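D-3-phosphoglycerate dehydrogenase oxidoreductase protein (Ralstonia solanacearum, PDB 3GG9) probably oxidises D-3-phosphoglycerate with NAD as cofactor, as a member of the D-isomer specific 2-hydroxyacid dehydrogenase family. Local coordinates at residues 37-42 / 60-65; 52-57 / 87-92. One frame throughout, in Å; residues are numbered along the deposited sequence. Where two conformers were deposited one is given.

Interaction 1: residues 37-42 / 60-65; sequences KGVGQL and RVTRQL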
ATOM      1  N   LYS A  37     -10.052  13.787 -27.335  1.00 50.41           N
ATOM      2  CA  LYS A  37      -9.343  13.067 -28.377  0.50 55.70           C
ATOM      3  C   LYS A  37      -9.986  13.323 -29.736  1.00 58.62           C
ATOM      4  O   LYS A  37     -11.192  13.631 -29.851  1.00 57.10           O
ATOM      5  CB  LYS A  37      -9.226  11.571 -28.053  0.50 56.31           C
ATOM      6  CG  LYS A  37      -8.563  11.296 -26.701  0.50 58.13           C
ATOM      7  CD  LYS A  37      -7.438  10.279 -26.802  0.50 60.77           C
ATOM      8  CE  LYS A  37      -6.597  10.271 -25.528  0.50 58.16           C
ATOM      9  NZ  LYS A  37      -5.394   9.398 -25.643  0.50 58.83           N
ATOM     10  N   GLY A  38      -9.165  13.233 -30.773  1.00 58.28           N
ATOM     11  CA  GLY A  38      -9.640  13.555 -32.106  1.00 60.40           C
ATOM     12  C   GLY A  38      -9.236  14.967 -32.438  1.00 54.69           C
ATOM     13  O   GLY A  38      -9.425  15.885 -31.640  1.00 54.92           O
ATOM     14  N   VAL A  39      -8.686  15.124 -33.631  1.00 53.03           N
ATOM     15  CA  VAL A  39      -8.021  16.346 -34.057  1.00 54.39           C
ATOM     16  C   VAL A  39      -8.930  17.578 -33.989  1.00 54.50           C
ATOM     17  O   VAL A  39      -8.534  18.608 -33.445  1.00 51.50           O
ATOM     18  CB  VAL A  39      -7.418  16.163 -35.473  1.00 56.32           C
ATOM     19  CG1 VAL A  39      -6.600  17.357 -35.864  1.00 60.87           C
ATOM     20  CG2 VAL A  39      -6.546  14.918 -35.519  1.00 58.30           C
ATOM     21  N   GLY A  40     -10.150  17.440 -34.510  1.00 55.58           N
ATOM     22  CA  GLY A  40     -11.121  18.538 -34.595  1.00 53.08           C
ATOM     23  C   GLY A  40     -11.419  19.245 -33.286  1.00 53.56           C
ATOM     24  O   GLY A  40     -11.178  20.444 -33.159  1.00 50.71           O
ATOM     25  N   GLN A  41     -11.929  18.486 -32.318  1.00 53.36           N
ATOM     26  CA  GLN A  41     -12.305  18.995 -30.995  1.00 57.81           C
ATOM     27  C   GLN A  41     -11.123  19.577 -30.211  1.00 52.76           C
ATOM     28  O   GLN A  41     -11.268  20.579 -29.503  1.00 53.46           O
ATOM     29  CB  GLN A  41     -12.942  17.879 -30.165  1.00 57.87           C
ATOM     30  CG  GLN A  41     -14.358  17.473 -30.534  1.00 69.57           C
ATOM     31  CD  GLN A  41     -14.892  16.332 -29.657  1.00 70.78           C
ATOM     32  OE1 GLN A  41     -16.104  16.135 -29.554  1.00 79.52           O
ATOM     33  NE2 GLN A  41     -13.984  15.579 -29.025  1.00 75.28           N
ATOM     34  N   LEU A  42      -9.960  18.941 -30.340  1.00 50.60           N
ATOM     35  CA  LEU A  42      -8.759  19.381 -29.638  1.00 50.04           C
ATOM     36  C   LEU A  42      -8.202  20.674 -30.228  1.00 51.39           C
ATOM     37  O   LEU A  42      -7.803  21.572 -29.481  1.00 52.46           O
ATOM     38  CB  LEU A  42      -7.692  18.277 -29.618  1.00 44.60           C
ATOM     39  CG  LEU A  42      -6.402  18.528 -28.828  1.00 47.48           C
ATOM     40  CD1 LEU A  42      -6.709  18.915 -27.381  1.00 47.62           C
ATOM     41  CD2 LEU A  42      -5.497  17.308 -28.887  1.00 48.79           C
ATOM     42  N   ARG A  60      -1.226  13.076 -27.416  1.00 40.35           N
ATOM     43  CA  ARG A  60      -0.267  12.992 -28.514  1.00 43.20           C
ATOM     44  C   ARG A  60      -0.403  14.146 -29.499  1.00 36.61           C
ATOM     45  O   ARG A  60      -1.507  14.599 -29.783  1.00 31.40           O
ATOM     46  CB  ARG A  60      -0.285  11.644 -29.245  1.00 46.11           C
ATOM     47  CG  ARG A  60      -1.584  10.875 -29.293  1.00 53.84           C
ATOM     48  CD  ARG A  60      -1.391   9.534 -30.029  1.00 58.21           C
ATOM     49  NE  ARG A  60      -0.152   8.855 -29.627  1.00 69.95           N
ATOM     50  CZ  ARG A  60       0.931   8.725 -30.395  1.00 72.61           C
ATOM     51  NH1 ARG A  60       0.944   9.216 -31.632  1.00 68.72           N
ATOM     52  NH2 ARG A  60       2.006   8.107 -29.920  1.00 69.32           N
ATOM     53  N   VAL A  61       0.731  14.617 -30.001  1.00 34.10           N
ATOM     54  CA  VAL A  61       0.749  15.740 -30.925  1.00 36.59           C
ATOM     55  C   VAL A  61       1.146  15.233 -32.308  1.00 34.97           C
ATOM     56  O   VAL A  61       2.299  14.856 -32.550  1.00 32.15           O
ATOM     57  CB  VAL A  61       1.666  16.884 -30.413  1.00 39.04           C
ATOM     58  CG1 VAL A  61       1.901  17.944 -31.491  1.00 37.36           C
ATOM     59  CG2 VAL A  61       1.045  17.531 -29.173  1.00 39.43           C
ATOM     60  N   THR A  62       0.149  15.195 -33.191  1.00 40.87           N
ATOM     61  CA  THR A  62       0.288  14.696 -34.558  1.00 38.89           C
ATOM     62  C   THR A  62       0.497  15.851 -35.552  1.00 41.67           C
ATOM     63  O   THR A  62       0.180  17.006 -35.243  1.00 42.03           O
ATOM     64  CB  THR A  62      -0.979  13.921 -34.969  1.00 39.40           C
ATOM     65  OG1 THR A  62      -2.098  14.814 -34.980  1.00 38.76           O
ATOM     66  CG2 THR A  62      -1.278  12.754 -34.002  1.00 39.94           C
ATOM     67  N   ARG A  63       1.017  15.531 -36.742  1.00 43.93           N
ATOM     68  CA  ARG A  63       1.069  16.476 -37.873  1.00 44.43           C
ATOM     69  C   ARG A  63      -0.315  17.042 -38.200  1.00 43.84           C
ATOM     70  O   ARG A  63      -0.444  18.241 -38.471  1.00 48.57           O
ATOM     71  CB  ARG A  63       1.674  15.814 -39.124  1.00 45.34           C
ATOM     72  CG  ARG A  63       1.973  16.795 -40.278  1.00 45.28           C
ATOM     73  CD  ARG A  63       2.697  16.142 -41.464  1.00 47.43           C
ATOM     74  NE  ARG A  63       4.111  15.859 -41.200  1.00 46.81           N
ATOM     75  CZ  ARG A  63       5.112  16.724 -41.372  1.00 48.68           C
ATOM     76  NH1 ARG A  63       6.355  16.346 -41.098  1.00 48.15           N
ATOM     77  NH2 ARG A  63       4.890  17.963 -41.808  1.00 46.99           N
ATOM     78  N   GLN A  64      -1.335  16.181 -38.153  1.00 39.06           N
ATOM     79  CA  GLN A  64      -2.706  16.591 -38.456  0.50 44.07           C
ATOM     80  C   GLN A  64      -3.250  17.606 -37.448  1.00 46.06           C
ATOM     81  O   GLN A  64      -4.090  18.445 -37.795  1.00 46.01           O
ATOM     82  CB  GLN A  64      -3.647  15.381 -38.612  0.50 46.70           C
ATOM     83  CG  GLN A  64      -3.099  14.027 -38.128  0.50 52.48           C
ATOM     84  CD  GLN A  64      -2.100  13.393 -39.092  0.50 55.11           C
ATOM     85  OE1 GLN A  64      -1.017  12.967 -38.686  0.50 52.62           O
ATOM     86  NE2 GLN A  64      -2.456  13.341 -40.373  0.50 59.27           N
ATOM     87  N   LEU A  65      -2.766  17.531 -36.211  1.00 46.11           N
ATOM     88  CA  LEU A  65      -3.118  18.513 -35.205  1.00 41.35           C
ATOM     89  C   LEU A  65      -2.383  19.816 -35.485  1.00 36.25           C
ATOM     90  O   LEU A  65      -3.001  20.878 -35.496  1.00 41.90           O
ATOM     91  CB  LEU A  65      -2.816  17.995 -33.795  1.00 40.63           C
ATOM     92  CG  LEU A  65      -3.116  18.969 -32.651  1.00 43.62           C
ATOM     93  CD1 LEU A  65      -4.627  19.226 -32.513  1.00 31.86           C
ATOM     94  CD2 LEU A  65      -2.481  18.452 -31.352  1.00 34.25           C
TER

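Interaction 2: residues 52-57 / 87-92; sequences LVLIRE and GHIDLE. Unlike the reference sequence in segment 52-57: Leu52 (reference Ile).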
ATOM      1  N   LEU A  52       1.864  25.486 -25.323  1.00 27.19           N
ATOM      2  CA  LEU A  52       1.100  24.351 -24.848  1.00 34.03           C
ATOM      3  C   LEU A  52       1.976  23.598 -23.869  1.00 31.88           C
ATOM      4  O   LEU A  52       3.105  23.258 -24.194  1.00 37.62           O
ATOM      5  CB  LEU A  52       0.729  23.461 -26.035  1.00 34.78           C
ATOM      6  CG  LEU A  52      -0.463  22.522 -26.014  1.00 40.15           C
ATOM      7  CD1 LEU A  52      -1.737  23.194 -25.528  1.00 38.69           C
ATOM      8  CD2 LEU A  52      -0.639  21.999 -27.417  1.00 41.97           C
ATOM      9  N   VAL A  53       1.459  23.370 -22.663  1.00 31.62           N
ATOM     10  CA  VAL A  53       2.130  22.521 -21.694  1.00 26.76           C
ATOM     11  C   VAL A  53       1.454  21.145 -21.672  1.00 30.62           C
ATOM     12  O   VAL A  53       0.240  21.033 -21.445  1.00 29.50           O
ATOM     13  CB  VAL A  53       2.160  23.134 -20.280  1.00 26.26           C
ATOM     14  CG1 VAL A  53       2.886  22.185 -19.284  1.00 25.39           C
ATOM     15  CG2 VAL A  53       2.847  24.504 -20.326  1.00 27.15           C
ATOM     16  N   LEU A  54       2.256  20.116 -21.929  1.00 26.74           N
ATOM     17  CA  LEU A  54       1.782  18.736 -21.934  1.00 29.32           C
ATOM     18  C   LEU A  54       2.211  18.017 -20.657  1.00 28.96           C
ATOM     19  O   LEU A  54       3.348  18.174 -20.193  1.00 29.05           O
ATOM     20  CB  LEU A  54       2.318  17.981 -23.155  1.00 28.11           C
ATOM     21  CG  LEU A  54       1.934  18.476 -24.558  1.00 28.99           C
ATOM     22  CD1 LEU A  54       2.518  17.565 -25.633  1.00 28.57           C
ATOM     23  CD2 LEU A  54       0.419  18.546 -24.711  1.00 32.30           C
ATOM     24  N   ILE A  55       1.287  17.238 -20.107  1.00 25.00           N
ATOM     25  CA  ILE A  55       1.529  16.391 -18.942  1.00 25.84           C
ATOM     26  C   ILE A  55       1.903  15.001 -19.421  1.00 26.80           C
ATOM     27  O   ILE A  55       1.050  14.223 -19.848  1.00 23.81           O
ATOM     28  CB  ILE A  55       0.317  16.350 -17.982  1.00 25.07           C
ATOM     29  CG1 ILE A  55      -0.136  17.769 -17.622  1.00 24.89           C
ATOM     30  CG2 ILE A  55       0.636  15.496 -16.730  1.00 19.47           C
ATOM     31  CD1 ILE A  55      -1.278  17.841 -16.610  1.00 27.99           C
ATOM     32  N   ARG A  56       3.201  14.727 -19.359  1.00 21.46           N
ATOM     33  CA  ARG A  56       3.753  13.449 -19.780  0.50 27.27           C
ATOM     34  C   ARG A  56       3.226  13.002 -21.148  1.00 29.38           C
ATOM     35  O   ARG A  56       3.254  13.775 -22.098  1.00 35.10           O
ATOM     36  CB  ARG A  56       3.576  12.403 -18.668  0.50 24.42           C
ATOM     37  CG  ARG A  56       4.395  12.757 -17.418  0.50 22.13           C
ATOM     38  CD  ARG A  56       5.873  12.957 -17.753  0.50 22.17           C
ATOM     39  NE  ARG A  56       6.435  11.817 -18.484  0.50 32.70           N
ATOM     40  CZ  ARG A  56       7.049  11.885 -19.667  0.50 27.01           C
ATOM     41  NH1 ARG A  56       7.503  10.777 -20.234  0.50 28.36           N
ATOM     42  NH2 ARG A  56       7.218  13.047 -20.282  0.50 28.97           N
ATOM     43  N   GLU A  57       2.716  11.779 -21.253  1.00 32.23           N
ATOM     44  CA  GLU A  57       2.197  11.304 -22.542  1.00 32.33           C
ATOM     45  C   GLU A  57       0.675  11.311 -22.657  1.00 33.99           C
ATOM     46  O   GLU A  57       0.112  10.563 -23.460  1.00 33.21           O
ATOM     47  CB  GLU A  57       2.738   9.904 -22.855  1.00 41.84           C
ATOM     48  CG  GLU A  57       4.265   9.802 -22.852  1.00 52.78           C
ATOM     49  CD  GLU A  57       4.804   8.989 -24.035  1.00 71.51           C
ATOM     50  OE1 GLU A  57       5.981   9.197 -24.420  1.00 73.48           O
ATOM     51  OE2 GLU A  57       4.053   8.155 -24.591  1.00 70.80           O
ATOM     52  N   GLY A  87       6.698   7.862 -30.450  1.00 74.87           N
ATOM     53  CA  GLY A  87       6.799   8.960 -29.481  1.00 66.58           C
ATOM     54  C   GLY A  87       5.512   9.759 -29.555  1.00 58.71           C
ATOM     55  O   GLY A  87       4.880   9.817 -30.618  1.00 62.65           O
ATOM     56  N   HIS A  88       5.104  10.387 -28.457  1.00 47.85           N
ATOM     57  CA  HIS A  88       3.810  11.066 -28.465  0.50 44.62           C
ATOM     58  C   HIS A  88       3.857  12.456 -29.125  1.00 40.31           C
ATOM     59  O   HIS A  88       2.828  13.084 -29.330  1.00 33.58           O
ATOM     60  CB  HIS A  88       3.196  11.105 -27.061  0.50 44.54           C
ATOM     61  CG  HIS A  88       3.758  12.177 -26.187  0.50 39.73           C
ATOM     62  ND1 HIS A  88       3.057  13.322 -25.884  0.50 41.03           N
ATOM     63  CD2 HIS A  88       4.953  12.286 -25.562  0.50 43.39           C
ATOM     64  CE1 HIS A  88       3.796  14.091 -25.107  0.50 40.86           C
ATOM     65  NE2 HIS A  88       4.951  13.486 -24.894  0.50 43.13           N
ATOM     66  N   ILE A  89       5.056  12.930 -29.467  1.00 40.28           N
ATOM     67  CA  ILE A  89       5.176  14.177 -30.236  1.00 42.13           C
ATOM     68  C   ILE A  89       5.913  13.955 -31.568  1.00 41.86           C
ATOM     69  O   ILE A  89       7.050  13.482 -31.587  1.00 42.38           O
ATOM     70  CB  ILE A  89       5.853  15.339 -29.443  1.00 45.60           C
ATOM     71  CG1 ILE A  89       5.151  15.589 -28.102  1.00 40.23           C
ATOM     72  CG2 ILE A  89       5.837  16.642 -30.265  1.00 38.95           C
ATOM     73  CD1 ILE A  89       5.953  16.478 -27.176  1.00 43.83           C
ATOM     74  N   ASP A  90       5.252  14.296 -32.676  1.00 41.37           N
ATOM     75  CA  ASP A  90       5.888  14.260 -34.004  1.00 39.24           C
ATOM     76  C   ASP A  90       6.859  15.444 -34.132  1.00 34.35           C
ATOM     77  O   ASP A  90       6.454  16.564 -34.479  1.00 36.61           O
ATOM     78  CB  ASP A  90       4.810  14.290 -35.094  1.00 37.49           C
ATOM     79  CG  ASP A  90       5.354  13.973 -36.494  1.00 44.38           C
ATOM     80  OD1 ASP A  90       6.573  14.071 -36.749  1.00 50.67           O
ATOM     81  OD2 ASP A  90       4.530  13.641 -37.363  1.00 39.22           O
ATOM     82  N   LEU A  91       8.133  15.190 -33.821  1.00 31.66           N
ATOM     83  CA  LEU A  91       9.139  16.240 -33.717  1.00 36.08           C
ATOM     84  C   LEU A  91       9.478  16.859 -35.068  1.00 41.60           C
ATOM     85  O   LEU A  91       9.725  18.065 -35.161  1.00 44.88           O
ATOM     86  CB  LEU A  91      10.415  15.702 -33.055  1.00 32.24           C
ATOM     87  CG  LEU A  91      10.242  15.253 -31.604  1.00 38.89           C
ATOM     88  CD1 LEU A  91      11.573  14.798 -31.013  1.00 38.54           C
ATOM     89  CD2 LEU A  91       9.645  16.379 -30.768  1.00 44.48           C
ATOM     90  N   GLU A  92       9.484  16.020 -36.104  1.00 47.35           N
ATOM     91  CA  GLU A  92       9.738  16.466 -37.478  1.00 50.30           C
ATOM     92  C   GLU A  92       8.628  17.389 -37.975  1.00 45.88           C
ATOM     93  O   GLU A  92       8.916  18.406 -38.611  1.00 45.23           O
ATOM     94  CB  GLU A  92       9.930  15.269 -38.421  1.00 53.65           C
ATOM     95  CG  GLU A  92      11.379  14.774 -38.539  1.00 63.30           C
ATOM     96  CD  GLU A  92      12.043  14.522 -37.191  1.00 76.94           C
ATOM     97  OE1 GLU A  92      11.489  13.749 -36.377  1.00 86.44           O
ATOM     98  OE2 GLU A  92      13.119  15.106 -36.942  1.00 82.58           O
TER

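Interaction 1: residues 37-42 / 60-65
Thr62 OG1 accepts a hydrogen bond from Leu65 N at 3.1 Å, with a bent N-H...O angle of 142°. Thr62 is the N-cap residue of helix 63-66, and this is its capping bond. Val39 meets this capped turn from the other segment. Its two methyl groups do different work. CG1, anti to the backbone N (chi1 -174°), lies 3.3 Å from Gln64 O and 3.7 Å from Leu65 CA. It therefore rests against the backbone of the first helical turn. CG2 faces the side chains there, and sits 4.3 Å from Gln64 CB. Gln64 O also receives a weak hydrogen bond from Arg68 NH1, and Val39 touches the Arg68 side chain as well.

The two helices belong to successive beta-alpha-beta crossovers of the five-stranded parallel sheet in the flavodoxin-like domain of this family. Helix 39-45 joins strand 28-31 to strand 51-54. Helix 63-66 joins strand 51-54 to strand 74-77. Their first turns meet here, and Val39 and Leu65 have the closest CA atoms of the two segments.

Deeper in, Leu42 and Leu65 are both buried, and their side chains cross at about a right angle. Leu42 CD2 is 4.1 Å from Leu65 CD2. Leu65 CD1 fits between the two residues of the first helix, 4.1 Å from Leu42 CG and 4.3 Å from Val39 CG1. Both leucines hold CG anti to the backbone N, and from there their branches reach each other. No hydrogen bond links the two segments; methyl groups make most of the contact, with Gln64 O against Val39 CG1. Gly38 is at the N-cap position of helix 39-45. Away from the contact, Arg63 NH1 forms a salt bridge with Asp96 OD2 on helix 91-97.

Interaction 2: residues 52-57 / 87-92
The CA atoms of Glu57 and His88 are the closest pair across the two segments, 6.1 Å apart. Residues 52-57 run off the end of strand 51-54, the middle strand of the five-stranded parallel sheet. Residues 87-90 are a loop, and 91-92 begin helix 91-97. The contact thus lies at the C-terminal ends of the parallel strands in a flavodoxin-like domain, where loops in such alpha/beta folds commonly line ligand sites. The backbone turns at Arg56 with a positive phi of 48°. Outside the contact, Arg56 NE forms a salt bridge with a sulfate, probably from the crystallisation liquor, which may mark an anion site. Its NH2 bonds to Thr78 O and Arg80 O.

The His88 ring lies between the segments and carries most of the contact. It was modelled in two conformers, and one is described here. Glu57 CA lies over the centre of one face, 4.0 Å from the ring centroid and only 6° off its normal, a CH-pi contact. Ile89 CG1 covers the opposite face, offset toward the rim. Beyond the backbone, the Glu57 chain bends and brings OE1 to 3.5 Å from His88 CD2. The carboxylate and ring planes stand 46° apart. Glu57 OE2 has a long, weak ion pair with Arg252 NH1.

Arg56 O approaches the ring obliquely, 3.1 Å from His88 CE1. It is also near NE2, but the angle is too poor for a hydrogen bond. This oxygen accepts one from Gln77 NE2 instead. His88 ND1 is hydrogen-bonded to Thr59 O, which helps to hold the ring's rotation. His88 N is buried and has no polar partner in the model.

Leu54 is the apolar partner on the strand. It holds CG anti to its carbonyl carbon. Its side chain runs antiparallel to that of His88, with Leu54 CD1 3.7 Å from His88 CE1. The same Leu54 CD1 meets Ile89 CD1 tip to tip at 3.9 Å.

Overall arrangement
The two contacts alternate along the chain, and their centres are about 11 Å apart. Interaction 1 lies nearer the surface, its centre about 22 Å from the centre of the chain. It pairs two helices by aliphatic packing. Interaction 2 is buried, its centre about 15 Å from that of the chain. It joins the end of a strand to a loop around an imidazole ring, with polar groups close by. Strand 51-54 lies between the two helices of interaction 1 in sequence. The backbone ties the contacts directly: Val61 N is probably hydrogen-bonded to His88 O at 2.7 Å, and Val61 O to Asp90 N. Segment 60-65 thus borders segment 87-92 as well as helix 39-45.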